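Local structure of dihydrolipoyl dehydrogenase (Elizabethkingia anophelis NUHP1, 6UZI) at residues A27-Q32 against E335-A340; Y43-L46 against L51-G54; Q130-V133 against S139-V142; L176-V181 against S199-L204. The protein probably uses bound FAD to reoxidise dihydrolipoyl groups carried on protein lysines, passing the electrons to NAD(+) and forming NADH. All blocks are in the same frame, centred on the assembly; numbering follows the deposited sequence.

Contact 1: residues A27-Q32 against E335-A340; sequences AIRCAQ and EGVFVA
Ala340 and Arg29 meet where two helices of the Rossmann-type FAD-binding fold run side by side. Residues 27-32 end the helix that follows the glycine-rich FAD-binding loop, and 335-340 belong to helix 329-343. The short axes approach to 8.3 Å, and their N-to-C directions lie 28° apart, so the helices are roughly parallel. The tight part is built round one methyl: CB of Ala340 rests 3.5 Å from CG of Arg29. The same Ala340 CB lies 3.6 Å from SG of Cys30. Toward the sheet, Cys30 and Val339 both reach Ile149 of strand 148-150, which seats the pair of helices on the central parallel sheet.

The outer side is looser and more polar. Arg29 bends at chi2 (75°), and this turns its guanidinium along Val337 toward Glu341, whose carboxylate forms a salt bridge with NE. NH1 adds a weak bond to OE1 of the partly exposed Gln32, whose NE2 in turn bonds weakly to Ala472 O of the second subunit. Val337 covers the arginine's flank with a single branch: its CG1 sits at the guanidinium edge, in plane, 3.8 Å from Arg29 NE.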
loop_
_atom_site.group_PDB
_atom_site.type_symbol
_atom_site.label_atom_id
_atom_site.label_comp_id
_atom_site.label_asym_id
_atom_site.label_seq_id
_atom_site.Cartn_x
_atom_site.Cartn_y
_atom_site.Cartn_z
ATOM N N ALA A 27 27.736 -5.048 5.387
ATOM C CA ALA A 27 28.907 -5.222 4.534
ATOM C C ALA A 27 28.888 -4.251 3.361
ATOM O O ALA A 27 29.904 -3.615 3.060
ATOM C CB ALA A 27 28.989 -6.666 4.035
ATOM N N ILE A 28 27.734 -4.097 2.708
ATOM C CA ILE A 28 27.642 -3.176 1.577
ATOM C C ILE A 28 27.951 -1.758 2.027
ATOM O O ILE A 28 28.688 -1.021 1.358
ATOM C CB ILE A 28 26.251 -3.265 0.924
ATOM C CG1 ILE A 28 26.049 -4.636 0.281
ATOM C CG2 ILE A 28 26.064 -2.163 -0.096
ATOM C CD1 ILE A 28 24.661 -4.845 -0.264
ATOM N N ARG A 29 27.404 -1.356 3.172
ATOM C CA ARG A 29 27.665 -0.013 3.665
ATOM C C ARG A 29 29.130 0.164 4.049
ATOM O O ARG A 29 29.689 1.251 3.861
ATOM C CB ARG A 29 26.737 0.290 4.842
ATOM C CG ARG A 29 26.685 1.751 5.237
ATOM C CD ARG A 29 25.865 2.535 4.251
ATOM N NE ARG A 29 25.952 3.962 4.530
ATOM C CZ ARG A 29 26.658 4.825 3.807
ATOM N NH1 ARG A 29 27.334 4.400 2.749
ATOM N NH2 ARG A 29 26.679 6.106 4.139
ATOM N N CYS A 30 29.774 -0.887 4.569
ATOM C CA CYS A 30 31.207 -0.810 4.844
ATOM C C CYS A 30 32.004 -0.692 3.554
ATOM O O CYS A 30 32.983 0.061 3.485
ATOM C CB CYS A 30 31.668 -2.029 5.646
ATOM S SG CYS A 30 31.273 -1.938 7.403
ATOM N N ALA A 31 31.611 -1.446 2.529
ATOM C CA ALA A 31 32.273 -1.323 1.238
ATOM C C ALA A 31 32.041 0.058 0.619
ATOM O O ALA A 31 32.950 0.622 -0.003
ATOM C CB ALA A 31 31.792 -2.435 0.306
ATOM N N GLN A 32 30.836 0.621 0.778
ATOM C CA GLN A 32 30.573 1.942 0.212
ATOM C C GLN A 32 31.412 3.017 0.889
ATOM O O GLN A 32 31.757 4.023 0.259
ATOM C CB GLN A 32 29.087 2.287 0.310
ATOM C CG GLN A 32 28.175 1.436 -0.567
ATOM C CD GLN A 32 26.702 1.824 -0.442
ATOM O OE1 GLN A 32 26.307 2.528 0.489
ATOM N NE2 GLN A 32 25.879 1.328 -1.362
ATOM N N GLU A 335 20.658 -1.160 11.885
ATOM C CA GLU A 335 21.790 -1.264 12.792
ATOM C C GLU A 335 23.079 -1.574 12.043
ATOM O O GLU A 335 24.155 -1.110 12.444
ATOM C CB GLU A 335 21.486 -2.309 13.860
ATOM C CG GLU A 335 20.425 -1.832 14.845
ATOM C CD GLU A 335 20.211 -2.783 16.000
ATOM O OE1 GLU A 335 20.429 -3.998 15.812
ATOM O OE2 GLU A 335 19.845 -2.315 17.102
ATOM N N GLY A 336 22.991 -2.324 10.941
ATOM C CA GLY A 336 24.172 -2.551 10.120
ATOM C C GLY A 336 24.695 -1.275 9.487
ATOM O O GLY A 336 25.901 -1.006 9.517
ATOM N N VAL A 337 23.793 -0.457 8.932
ATOM C CA VAL A 337 24.193 0.838 8.385
ATOM C C VAL A 337 24.738 1.737 9.486
ATOM O O VAL A 337 25.675 2.516 9.271
ATOM C CB VAL A 337 23.010 1.503 7.657
ATOM C CG1 VAL A 337 23.403 2.884 7.175
ATOM C CG2 VAL A 337 22.556 0.641 6.498
ATOM N N PHE A 338 24.164 1.634 10.685
ATOM C CA PHE A 338 24.623 2.439 11.809
ATOM C C PHE A 338 26.075 2.122 12.147
ATOM O O PHE A 338 26.900 3.032 12.305
ATOM C CB PHE A 338 23.716 2.207 13.021
ATOM C CG PHE A 338 24.119 2.984 14.246
ATOM C CD1 PHE A 338 23.550 4.221 14.514
ATOM C CD2 PHE A 338 25.062 2.479 15.136
ATOM C CE1 PHE A 338 23.919 4.944 15.646
ATOM C CE2 PHE A 338 25.434 3.199 16.263
ATOM C CZ PHE A 338 24.862 4.429 16.519
ATOM N N VAL A 339 26.407 0.832 12.268
ATOM C CA VAL A 339 27.771 0.474 12.652
ATOM C C VAL A 339 28.765 0.890 11.573
ATOM O O VAL A 339 29.819 1.470 11.873
ATOM C CB VAL A 339 27.869 -1.029 12.972
ATOM C CG1 VAL A 339 29.319 -1.437 13.120
ATOM C CG2 VAL A 339 27.127 -1.337 14.264
ATOM N N ALA A 340 28.427 0.651 10.303
ATOM C CA ALA A 340 29.335 1.007 9.218
ATOM C C ALA A 340 29.641 2.499 9.224
ATOM O O ALA A 340 30.803 2.908 9.114
ATOM C CB ALA A 340 28.741 0.586 7.871
#

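Contact 2: residues Y43-L46 against L51-G54; sequences YSTL and LNVG. With FAD (flavin-adenine dinucleotide), chain E.
Asn52 turns its CG anti to its own carbonyl carbon (chi1 -60°), while Thr45 places OG1 between its backbone N and carbonyl carbon, the crowded position (chi1 60°). These two settings bring amide oxygen and hydroxyl together where the loop before helix 48-52 meets the redox-disulfide motif of the pyridine nucleotide-disulfide oxidoreductases. In that motif residues 51-54 are the link between Cys50 and Cys55, whose disulfide is closed here. The hydroxyl OG1 of Thr45 donates to OD1 of Asn52 at 2.9 Å, a weak bond. The other end of the amide has a firmer partner, since ND2 bonds to Gly48 O, one turn back in the same short helix. With the ND2 bond and the weaker one at OD1, the rotation of the amide is probably restricted.

Tyr43 comes alongside from the exposed side, and its ring plane stands 50° from the amide plane. Its CE1 is the closest ring atom, 3.6 Å from Asn52 OD1. At the buried end a methyl meets a backbone carbonyl: CD2 of Leu51 lies 3.3 Å from Leu46 O, and Leu51 leans on Thr103 and Thr104 of helix 89-113. Beyond Asn52 the chain leaves helical geometry at Val53 and passes along the dimethylbenzene end of the flavin. There Val53 O lies 3.5 Å from FAD C7M, and Gly54 CA lies 3.4 Å from FAD C7.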
loop_
_atom_site.group_PDB
_atom_site.type_symbol
_atom_site.label_atom_id
_atom_site.label_comp_id
_atom_site.label_asym_id
_atom_site.label_seq_id
_atom_site.Cartn_x
_atom_site.Cartn_y
_atom_site.Cartn_z
ATOM N N TYR A 43 25.992 -21.071 6.076
ATOM C CA TYR A 43 25.003 -21.658 5.186
ATOM C C TYR A 43 25.554 -21.767 3.769
ATOM O O TYR A 43 26.520 -21.099 3.392
ATOM C CB TYR A 43 23.723 -20.818 5.185
ATOM C CG TYR A 43 22.453 -21.568 4.847
ATOM C CD1 TYR A 43 21.779 -21.313 3.655
ATOM C CD2 TYR A 43 21.931 -22.529 5.700
ATOM C CE1 TYR A 43 20.619 -21.986 3.321
ATOM C CE2 TYR A 43 20.763 -23.216 5.374
ATOM C CZ TYR A 43 20.112 -22.938 4.180
ATOM O OH TYR A 43 18.956 -23.610 3.841
ATOM N N SER A 44 24.928 -22.645 2.982
ATOM C CA SER A 44 25.353 -22.828 1.599
ATOM C C SER A 44 25.128 -21.562 0.784
ATOM O O SER A 44 25.862 -21.299 -0.175
ATOM C CB SER A 44 24.619 -24.009 0.970
ATOM O OG SER A 44 23.224 -23.765 0.920
ATOM N N THR A 45 24.114 -20.777 1.137
ATOM C CA THR A 45 23.806 -19.550 0.425
ATOM C C THR A 45 23.724 -18.381 1.401
ATOM O O THR A 45 23.583 -18.555 2.613
ATOM C CB THR A 45 22.489 -19.681 -0.345
ATOM O OG1 THR A 45 21.430 -19.959 0.573
ATOM C CG2 THR A 45 22.578 -20.813 -1.358
ATOM N N LEU A 46 23.796 -17.175 0.847
ATOM C CA LEU A 46 23.731 -15.951 1.628
ATOM C C LEU A 46 22.273 -15.534 1.796
ATOM O O LEU A 46 21.397 -15.952 1.037
ATOM C CB LEU A 46 24.533 -14.846 0.939
ATOM C CG LEU A 46 25.988 -15.189 0.605
ATOM C CD1 LEU A 46 26.709 -13.995 -0.027
ATOM C CD2 LEU A 46 26.734 -15.711 1.829
ATOM N N LEU A 51 15.754 -14.688 4.343
ATOM C CA LEU A 51 15.668 -15.141 2.963
ATOM C C LEU A 51 15.440 -16.647 2.857
ATOM O O LEU A 51 14.590 -17.097 2.083
ATOM C CB LEU A 51 16.938 -14.744 2.209
ATOM C CG LEU A 51 17.137 -15.456 0.872
ATOM C CD1 LEU A 51 15.944 -15.235 -0.034
ATOM C CD2 LEU A 51 18.403 -14.980 0.206
ATOM N N ASN A 52 16.181 -17.436 3.627
ATOM C CA ASN A 52 16.213 -18.871 3.389
ATOM C C ASN A 52 15.105 -19.616 4.126
ATOM O O ASN A 52 14.554 -20.586 3.590
ATOM C CB ASN A 52 17.592 -19.416 3.781
ATOM C CG ASN A 52 18.725 -18.765 2.984
ATOM O OD1 ASN A 52 18.995 -19.141 1.844
ATOM N ND2 ASN A 52 19.379 -17.774 3.584
ATOM N N VAL A 53 14.754 -19.177 5.336
ATOM C CA VAL A 53 13.757 -19.868 6.151
ATOM C C VAL A 53 12.876 -18.856 6.873
ATOM O O VAL A 53 12.266 -19.175 7.900
ATOM C CB VAL A 53 14.424 -20.820 7.166
ATOM C CG1 VAL A 53 15.067 -22.004 6.465
ATOM C CG2 VAL A 53 15.452 -20.078 8.021
ATOM N N GLY A 54 12.789 -17.634 6.347
ATOM C CA GLY A 54 12.065 -16.590 7.054
ATOM C C GLY A 54 11.066 -15.775 6.255
ATOM O O GLY A 54 10.053 -16.309 5.788
HETATM P PA FAD E . 19.852 -13.797 10.580
HETATM O O1A FAD E . 18.946 -13.488 9.448
HETATM O O2A FAD E . 19.060 -14.557 11.650
HETATM O O5B FAD E . 20.985 -14.797 10.068
HETATM C C5B FAD E . 22.333 -14.555 10.504
HETATM C C4B FAD E . 23.240 -15.490 9.748
HETATM O O4B FAD E . 24.428 -15.745 10.518
HETATM C C3B FAD E . 22.653 -16.864 9.392
HETATM O O3B FAD E . 22.578 -16.980 7.977
HETATM C C2B FAD E . 23.674 -17.868 9.958
HETATM O O2B FAD E . 23.896 -18.971 9.084
HETATM C C1B FAD E . 24.919 -17.002 10.123
HETATM N N9A FAD E . 25.848 -17.447 11.151
HETATM C C8A FAD E . 25.573 -17.658 12.478
HETATM N N7A FAD E . 26.616 -17.998 13.193
HETATM C C5A FAD E . 27.657 -18.018 12.272
HETATM C C6A FAD E . 29.027 -18.300 12.396
HETATM N N6A FAD E . 29.626 -18.588 13.555
HETATM N N1A FAD E . 29.783 -18.244 11.277
HETATM C C2A FAD E . 29.195 -17.922 10.120
HETATM N N3A FAD E . 27.914 -17.627 9.882
HETATM C C4A FAD E . 27.189 -17.690 11.009
HETATM N N1 FAD E . 11.251 -10.282 10.143
HETATM C C2 FAD E . 10.666 -9.215 9.546
HETATM O O2 FAD E . 11.112 -8.078 9.691
HETATM N N3 FAD E . 9.555 -9.399 8.742
HETATM C C4 FAD E . 8.946 -10.610 8.463
HETATM O O4 FAD E . 7.965 -10.659 7.723
HETATM C C4X FAD E . 9.575 -11.737 9.097
HETATM N N5 FAD E . 9.090 -12.923 8.865
HETATM C C5X FAD E . 9.742 -14.007 9.434
HETATM C C6 FAD E . 9.275 -15.288 9.150
HETATM C C7 FAD E . 9.927 -16.414 9.638
HETATM C C7M FAD E . 9.402 -17.783 9.293
HETATM C C8 FAD E . 11.076 -16.258 10.436
HETATM C C8M FAD E . 11.846 -17.456 10.929
HETATM C C9 FAD E . 11.533 -14.980 10.740
HETATM C C9A FAD E . 10.881 -13.856 10.244
HETATM N N10 FAD E . 11.356 -12.554 10.484
HETATM C C10 FAD E . 10.729 -11.475 9.921
HETATM C "C1'" FAD E . 12.549 -12.332 11.309
HETATM C "C2'" FAD E . 13.802 -12.121 10.469
HETATM O "O2'" FAD E . 14.196 -13.334 9.825
HETATM C "C3'" FAD E . 14.953 -11.568 11.311
HETATM O "O3'" FAD E . 14.474 -10.532 12.157
HETATM C "C4'" FAD E . 16.103 -11.032 10.460
HETATM O "O4'" FAD E . 16.489 -12.054 9.539
HETATM C "C5'" FAD E . 17.283 -10.557 11.280
HETATM O "O5'" FAD E . 18.435 -11.180 10.684
HETATM P P FAD E . 19.979 -10.915 11.130
HETATM O O1P FAD E . 20.824 -10.232 10.118
HETATM O O2P FAD E . 20.121 -10.285 12.500
HETATM O O3P FAD E . 20.390 -12.455 11.264
#

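Contact 3: residues Q130-V133 against S139-V142; sequences QIKV and SSEV
A beta hairpin of the FAD-binding domain brings Val133 and Glu141 together, on neighbouring strands 130-134 and 140-145 that run antiparallel (163° between their directions). The two residues form a hydrogen-bonded pair. Val133 N gives the straighter bond, reaching Glu141 O at 2.8 Å with an N-H...O angle of 167°, almost on the carbonyl axis. The return bond, Glu141 N to Val133 O, is 3.1 Å long, and its donor is tilted 35° from the carbonyl plane. Lys132 and Val142 make the adjoining non-hydrogen-bonded pair, with CA atoms 4.4 Å apart. Here the close approaches are CA-H...O contacts, such as Val142 CA to Ile131 O at 3.4 Å.

The two faces of the hairpin differ. Val133 and Ile131, with Glu141 beside them, lie on one face, where both aliphatic residues touch Ile40 of strand 37-41. On the other face lie Gln130, Lys132, Ser140 and Val142. The aliphatic part of Lys132 runs over Ser140, CG of the lysine standing 3.7 Å from CB of the serine, before a bend at chi3 takes the amine off toward Glu126 in a long, weak ion pair. Val142 offers its CG1 to Gln130, 4.0 Å from that residue's CB, and Met9 packs against both. The strand pairing goes on in two directions, through Ile131 with Ile143 in the same hairpin and through Lys132 with Ser124 on strand 122-125. Strands 122-125, 130-134 and 140-145, consecutive and antiparallel, thus form the three-stranded beta-meander familiar from the FAD domain of this enzyme family.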
loop_
_atom_site.group_PDB
_atom_site.type_symbol
_atom_site.label_atom_id
_atom_site.label_comp_id
_atom_site.label_asym_id
_atom_site.label_seq_id
_atom_site.Cartn_x
_atom_site.Cartn_y
_atom_site.Cartn_z
ATOM N N GLN A 130 41.590 -11.922 15.184
ATOM C CA GLN A 130 41.712 -13.089 14.322
ATOM C C GLN A 130 40.423 -13.899 14.367
ATOM O O GLN A 130 39.818 -14.067 15.431
ATOM C CB GLN A 130 42.895 -13.963 14.742
ATOM C CG GLN A 130 44.219 -13.435 14.235
ATOM C CD GLN A 130 45.325 -13.511 15.262
ATOM O OE1 GLN A 130 45.120 -13.238 16.448
ATOM N NE2 GLN A 130 46.515 -13.873 14.808
ATOM N N ILE A 131 40.011 -14.397 13.202
ATOM C CA ILE A 131 38.784 -15.170 13.054
ATOM C C ILE A 131 39.108 -16.424 12.254
ATOM O O ILE A 131 39.682 -16.336 11.162
ATOM C CB ILE A 131 37.680 -14.356 12.350
ATOM C CG1 ILE A 131 37.309 -13.114 13.167
ATOM C CG2 ILE A 131 36.448 -15.218 12.119
ATOM C CD1 ILE A 131 36.700 -11.978 12.335
ATOM N N LYS A 132 38.754 -17.590 12.801
ATOM C CA LYS A 132 38.917 -18.857 12.101
ATOM C C LYS A 132 37.664 -19.148 11.287
ATOM O O LYS A 132 36.546 -19.014 11.793
ATOM C CB LYS A 132 39.180 -20.000 13.082
ATOM C CG LYS A 132 39.367 -21.360 12.412
ATOM C CD LYS A 132 39.010 -22.518 13.342
ATOM C CE LYS A 132 40.148 -22.890 14.289
ATOM N NZ LYS A 132 39.700 -23.857 15.340
ATOM N N VAL A 133 37.857 -19.544 10.030
ATOM C CA VAL A 133 36.761 -19.866 9.120
ATOM C C VAL A 133 36.879 -21.340 8.757
ATOM O O VAL A 133 37.777 -21.733 7.998
ATOM C CB VAL A 133 36.774 -18.984 7.861
ATOM C CG1 VAL A 133 35.589 -19.319 6.959
ATOM C CG2 VAL A 133 36.779 -17.508 8.238
ATOM N N SER A 139 38.393 -28.292 7.198
ATOM C CA SER A 139 39.591 -27.473 7.088
ATOM C C SER A 139 39.297 -26.047 7.539
ATOM O O SER A 139 38.154 -25.584 7.530
ATOM C CB SER A 139 40.123 -27.469 5.653
ATOM O OG SER A 139 39.173 -26.944 4.743
ATOM N N SER A 140 40.350 -25.344 7.936
ATOM C CA SER A 140 40.181 -24.012 8.484
ATOM C C SER A 140 41.221 -23.081 7.887
ATOM O O SER A 140 42.283 -23.511 7.431
ATOM C CB SER A 140 40.287 -24.005 10.010
ATOM O OG SER A 140 41.570 -24.422 10.426
ATOM N N GLU A 141 40.874 -21.798 7.867
ATOM C CA GLU A 141 41.762 -20.703 7.505
ATOM C C GLU A 141 41.526 -19.586 8.510
ATOM O O GLU A 141 40.400 -19.405 8.982
ATOM C CB GLU A 141 41.490 -20.234 6.061
ATOM C CG GLU A 141 42.177 -18.948 5.616
ATOM C CD GLU A 141 41.417 -18.229 4.495
ATOM O OE1 GLU A 141 40.268 -18.624 4.189
ATOM O OE2 GLU A 141 41.968 -17.262 3.923
ATOM N N VAL A 142 42.584 -18.869 8.874
ATOM C CA VAL A 142 42.491 -17.760 9.820
ATOM C C VAL A 142 42.696 -16.453 9.066
ATOM O O VAL A 142 43.614 -16.339 8.245
ATOM C CB VAL A 142 43.504 -17.903 10.967
ATOM C CG1 VAL A 142 43.455 -16.679 11.876
ATOM C CG2 VAL A 142 43.208 -19.155 11.763
#

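Contact 4: residues L176-V181 against S199-L204; sequences LNLKEV and SVYLRL
Leu178 packs on Tyr201 where the loop 176-181 runs over helix 192-203, the helix that follows the glycine-rich loop of the Rossmann-type domain that probably binds NAD. From the backbone outward, CB of Leu178 already faces the phenol end, 3.6 Å from Tyr201 OH. CG goes closer to the same Tyr201 OH, at 3.4 Å, placed there by a chi1 of -67°, which sets it anti to the carbonyl carbon. The branch CD1 then slides inward over the ring, 3.5 Å from Tyr201 CZ. It makes a CH-pi contact with the face, 4.0 Å from Leu178 CD1 to the ring centroid and 29° off the normal.

Across the ring, on the opposite face, CG1 of Val200 stands over the centre, so the phenol is sandwiched between two aliphatic groups. Its hydroxyl is satisfied in this buried place by a hydrogen bond with Ala175 O, at the end of helix 172-175, which pins the tip of the tyrosine to the start of the loop. At the far end of the contact the chain of 176-181 closes on the end of the helix. Val181 and Leu204 cross there at about a right angle, and Leu204 continues inward to Phe68 and Met92. The two branches of the valine divide the work: CG2 meets Leu204 CB at 3.9 Å, while CG1 of Val181 lies 3.4 Å from the backbone oxygen Leu204 O.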
loop_
_atom_site.group_PDB
_atom_site.type_symbol
_atom_site.label_atom_id
_atom_site.label_comp_id
_atom_site.label_asym_id
_atom_site.label_seq_id
_atom_site.Cartn_x
_atom_site.Cartn_y
_atom_site.Cartn_z
ATOM N N LEU A 176 7.388 -24.509 6.207
ATOM C CA LEU A 176 7.490 -23.918 4.882
ATOM C C LEU A 176 7.747 -24.952 3.796
ATOM O O LEU A 176 7.817 -24.579 2.622
ATOM C CB LEU A 176 8.598 -22.864 4.880
ATOM C CG LEU A 176 8.365 -21.600 5.719
ATOM C CD1 LEU A 176 9.676 -20.890 5.950
ATOM C CD2 LEU A 176 7.393 -20.665 5.011
ATOM N N ASN A 177 7.877 -26.238 4.142
ATOM C CA ASN A 177 8.235 -27.273 3.175
ATOM C C ASN A 177 7.322 -28.493 3.273
ATOM O O ASN A 177 7.731 -29.603 2.926
ATOM C CB ASN A 177 9.696 -27.688 3.351
ATOM C CG ASN A 177 10.675 -26.621 2.878
ATOM O OD1 ASN A 177 10.558 -26.101 1.769
ATOM N ND2 ASN A 177 11.626 -26.268 3.735
ATOM N N LEU A 178 6.073 -28.303 3.698
ATOM C CA LEU A 178 5.156 -29.427 3.861
ATOM C C LEU A 178 4.882 -30.110 2.526
ATOM O O LEU A 178 4.847 -29.475 1.470
ATOM C CB LEU A 178 3.829 -28.967 4.468
ATOM C CG LEU A 178 3.847 -28.453 5.907
ATOM C CD1 LEU A 178 2.437 -28.335 6.416
ATOM C CD2 LEU A 178 4.690 -29.330 6.815
ATOM N N LYS A 179 4.700 -31.423 2.579
ATOM C CA LYS A 179 4.401 -32.199 1.387
ATOM C C LYS A 179 2.900 -32.388 1.179
ATOM O O LYS A 179 2.496 -33.048 0.215
ATOM C CB LYS A 179 5.123 -33.552 1.453
ATOM N N GLU A 180 2.072 -31.801 2.044
ATOM C CA GLU A 180 0.620 -31.920 1.987
ATOM C C GLU A 180 -0.005 -30.811 2.819
ATOM O O GLU A 180 0.635 -30.240 3.710
ATOM C CB GLU A 180 0.139 -33.291 2.480
ATOM C CG GLU A 180 0.472 -33.588 3.935
ATOM C CD GLU A 180 -0.101 -34.913 4.415
ATOM O OE1 GLU A 180 -0.816 -35.575 3.633
ATOM O OE2 GLU A 180 0.186 -35.305 5.568
ATOM N N VAL A 181 -1.248 -30.479 2.487
ATOM C CA VAL A 181 -2.011 -29.516 3.278
ATOM C C VAL A 181 -2.510 -30.225 4.532
ATOM O O VAL A 181 -3.209 -31.242 4.422
ATOM C CB VAL A 181 -3.190 -28.931 2.490
ATOM C CG1 VAL A 181 -4.084 -28.121 3.427
ATOM C CG2 VAL A 181 -2.690 -28.078 1.327
ATOM N N SER A 199 -2.344 -18.880 8.904
ATOM C CA SER A 199 -3.199 -18.288 7.878
ATOM C C SER A 199 -2.993 -18.962 6.531
ATOM O O SER A 199 -3.953 -19.179 5.786
ATOM C CB SER A 199 -2.944 -16.788 7.754
ATOM O OG SER A 199 -3.189 -16.121 8.971
ATOM N N VAL A 200 -1.743 -19.286 6.194
ATOM C CA VAL A 200 -1.458 -19.953 4.924
ATOM C C VAL A 200 -2.291 -21.220 4.799
ATOM O O VAL A 200 -3.069 -21.392 3.853
ATOM C CB VAL A 200 0.045 -20.259 4.801
ATOM C CG1 VAL A 200 0.297 -21.245 3.675
ATOM C CG2 VAL A 200 0.835 -18.982 4.581
ATOM N N TYR A 201 -2.179 -22.107 5.787
ATOM C CA TYR A 201 -2.816 -23.409 5.647
ATOM C C TYR A 201 -4.306 -23.363 5.978
ATOM O O TYR A 201 -5.075 -24.165 5.437
ATOM C CB TYR A 201 -2.070 -24.439 6.502
ATOM C CG TYR A 201 -0.675 -24.712 5.974
ATOM C CD1 TYR A 201 0.455 -24.220 6.629
ATOM C CD2 TYR A 201 -0.488 -25.430 4.804
ATOM C CE1 TYR A 201 1.731 -24.450 6.137
ATOM C CE2 TYR A 201 0.783 -25.668 4.305
ATOM C CZ TYR A 201 1.883 -25.177 4.976
ATOM O OH TYR A 201 3.134 -25.422 4.477
ATOM N N LEU A 202 -4.741 -22.420 6.820
ATOM C CA LEU A 202 -6.174 -22.210 7.002
ATOM C C LEU A 202 -6.842 -21.940 5.663
ATOM O O LEU A 202 -7.875 -22.532 5.334
ATOM C CB LEU A 202 -6.428 -21.054 7.969
ATOM C CG LEU A 202 -7.906 -20.706 8.171
ATOM C CD1 LEU A 202 -8.584 -21.693 9.092
ATOM C CD2 LEU A 202 -8.038 -19.308 8.734
ATOM N N ARG A 203 -6.237 -21.066 4.864
ATOM C CA ARG A 203 -6.771 -20.766 3.543
ATOM C C ARG A 203 -6.776 -22.002 2.651
ATOM O O ARG A 203 -7.713 -22.208 1.871
ATOM C CB ARG A 203 -5.949 -19.643 2.902
ATOM C CG ARG A 203 -5.854 -18.364 3.730
ATOM C CD ARG A 203 -4.787 -17.431 3.190
ATOM N NE ARG A 203 -4.610 -16.223 3.997
ATOM C CZ ARG A 203 -3.630 -15.335 3.820
ATOM N NH1 ARG A 203 -2.731 -15.512 2.859
ATOM N NH2 ARG A 203 -3.560 -14.251 4.583
ATOM N N LEU A 204 -5.745 -22.845 2.760
ATOM C CA LEU A 204 -5.613 -24.015 1.895
ATOM C C LEU A 204 -6.478 -25.199 2.319
ATOM O O LEU A 204 -6.359 -26.271 1.717
ATOM C CB LEU A 204 -4.153 -24.461 1.829
ATOM C CG LEU A 204 -3.115 -23.497 1.256
ATOM C CD1 LEU A 204 -1.786 -24.225 1.088
ATOM C CD2 LEU A 204 -3.575 -22.882 -0.066
#

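Overall arrangement
Contacts 1, 2 and 3 lie in the FAD-binding domain, and of these contact 2 touches the cofactor; contact 4 belongs to the neighbouring, probable NAD-binding domain. Contact 2 holds two residues of the flavin pocket, whereas the side chains of Val133 in contact 3, Tyr201 in contact 4 and Val337 in contact 1 stay about 7, 11 and 12 Å from the cofactor. Val337 is also about 10 Å from a bound zinc ion. Only contacts 2 and 4 touch: Val53 O lies 3.7 Å from Leu176 CD1, which joins the disulfide segment to the second domain. The extremes are contacts 3 and 4, with centres 41 Å apart; contacts 1 and 3 are separated by 23 Å between centres.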